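Local coordinates for L-ornithine N(5)-monooxygenase (Pseudomonas aeruginosa, PDB 3S5W), which catalyses the FAD- and NADPH-dependent hydroxylation of the side-chain amine of L-ornithine, the first step in making the hydroxamate siderophore pyoverdin, at residues Glu350-Asp355 / Gly359-Glu364. Sequence-based numbering, arbitrary orientation.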
# COMPACT_ATOMS: atom_id res chain seq x y z
N GLU A 350 -0.86 21.78 19.56
CA GLU A 350 -2.04 22.62 19.60
C GLU A 350 -2.62 22.70 18.19
O GLU A 350 -1.92 23.02 17.24
CB GLU A 350 -1.66 24.02 20.16
CG GLU A 350 -2.82 24.98 20.22
CD GLU A 350 -2.39 26.33 20.75
OE1 GLU A 350 -2.06 26.43 21.94
OE2 GLU A 350 -2.37 27.27 19.95
N LEU A 351 -3.90 22.36 18.04
CA LEU A 351 -4.53 22.36 16.73
C LEU A 351 -5.62 23.41 16.74
O LEU A 351 -6.43 23.42 17.66
CB LEU A 351 -5.19 21.01 16.42
CG LEU A 351 -4.32 19.75 16.33
CD1 LEU A 351 -5.17 18.57 15.80
CD2 LEU A 351 -3.09 19.96 15.43
N ALA A 352 -5.61 24.28 15.73
CA ALA A 352 -6.68 25.24 15.51
C ALA A 352 -7.64 24.58 14.52
O ALA A 352 -7.28 24.28 13.38
CB ALA A 352 -6.13 26.58 14.98
N LEU A 353 -8.85 24.33 15.01
CA LEU A 353 -9.84 23.51 14.31
C LEU A 353 -11.05 24.33 13.81
O LEU A 353 -11.77 24.96 14.62
CB LEU A 353 -10.30 22.38 15.21
CG LEU A 353 -9.22 21.42 15.74
CD1 LEU A 353 -9.89 20.47 16.73
CD2 LEU A 353 -8.51 20.66 14.65
N ARG A 354 -11.24 24.33 12.50
CA ARG A 354 -12.34 25.09 11.90
C ARG A 354 -13.50 24.14 11.66
O ARG A 354 -13.37 23.19 10.89
CB ARG A 354 -11.90 25.73 10.58
CG ARG A 354 -13.00 26.55 9.86
CD ARG A 354 -13.24 27.90 10.52
NE ARG A 354 -12.07 28.77 10.42
CZ ARG A 354 -11.94 29.95 11.02
NH1 ARG A 354 -12.91 30.42 11.80
NH2 ARG A 354 -10.82 30.65 10.87
N ASP A 355 -14.62 24.39 12.32
CA ASP A 355 -15.84 23.61 12.11
C ASP A 355 -16.64 24.28 10.98
O ASP A 355 -17.19 25.37 11.20
CB ASP A 355 -16.60 23.59 13.45
CG ASP A 355 -17.90 22.76 13.41
OD1 ASP A 355 -18.52 22.58 12.33
OD2 ASP A 355 -18.32 22.32 14.49
N GLY A 359 -18.75 27.58 11.23
CA GLY A 359 -17.74 28.57 10.81
C GLY A 359 -16.74 28.92 11.91
O GLY A 359 -15.82 29.72 11.69
N GLU A 360 -16.92 28.33 13.08
CA GLU A 360 -16.14 28.64 14.29
C GLU A 360 -14.79 27.95 14.37
O GLU A 360 -14.60 26.85 13.85
CB GLU A 360 -16.93 28.29 15.53
CG GLU A 360 -18.17 29.16 15.73
CD GLU A 360 -18.70 29.09 17.14
OE1 GLU A 360 -19.03 27.97 17.61
OE2 GLU A 360 -18.78 30.16 17.78
N LEU A 361 -13.85 28.63 15.03
CA LEU A 361 -12.51 28.14 15.23
C LEU A 361 -12.33 27.86 16.70
O LEU A 361 -12.60 28.72 17.55
CB LEU A 361 -11.47 29.15 14.75
CG LEU A 361 -9.99 28.75 14.82
CD1 LEU A 361 -9.68 27.75 13.73
CD2 LEU A 361 -9.09 29.98 14.69
N SER A 362 -11.91 26.64 17.02
CA SER A 362 -11.52 26.31 18.39
C SER A 362 -10.08 25.78 18.42
O SER A 362 -9.51 25.42 17.39
CB SER A 362 -12.48 25.32 19.03
OG SER A 362 -12.65 24.20 18.19
N VAL A 363 -9.51 25.78 19.61
CA VAL A 363 -8.13 25.44 19.80
C VAL A 363 -8.12 24.26 20.75
O VAL A 363 -8.65 24.37 21.85
CB VAL A 363 -7.33 26.65 20.39
CG1 VAL A 363 -5.93 26.24 20.75
CG2 VAL A 363 -7.26 27.78 19.38
N GLU A 364 -7.58 23.12 20.32
CA GLU A 364 -7.46 21.97 21.22
C GLU A 364 -6.02 21.48 21.25
O GLU A 364 -5.36 21.45 20.23
CB GLU A 364 -8.38 20.80 20.79
CG GLU A 364 -9.88 21.15 20.60
CD GLU A 364 -10.65 21.41 21.90
OE1 GLU A 364 -10.33 20.81 22.95
OE2 GLU A 364 -11.62 22.22 21.86
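Leu353 N donates to Ser362 O over 2.7 Å in an almost perfectly straight bond (179° at the hydrogen), and the same carbonyl oxygen also receives the CA-H of Ala352. Ser362 N returns a bond to Leu353 O, and two residues farther from the turn on each strand, Leu351 and Glu364 repeat the reciprocal exchange. Toward the turn, Asp355 N reaches Glu360 O, while the last link, Gly359 N to Asp355 O, is bent and weak; Gly359 suits this corner because its phi of 75° is easily adopted without a side chain.

The two segments form a beta hairpin, strand 348-355 with strand 361-366; strand 348-355 is the middle strand of a three-stranded antiparallel sheet, with 361-366 and 337-345 as its outer strands. On one face Leu351 and Leu353 turn their branched side chains onto Ile258 of the parallel NADP-domain sheet, and Leu353 CD1 also meets the aliphatic CG of Glu364 at 3.9 Å, the two side chains crossing at about a right angle.

On the other face Arg354, bent at its second and third torsions, curls back so that NH1 donates to Gly359 O at 3.0 Å, while Leu361 CB lies over one guanidinium face, 3.5 Å from NH1. Arg354 NE makes a salt bridge with Glu340, so a long cationic side chain can span from the turn to strand 337-345. Small Ala352 lets Leu361 CD1 settle against its CB at 3.9 Å. Extended Glu350 lays CG against Val363 CG1, 3.4 Å away, and carries its carboxylate on to a salt bridge with Arg341.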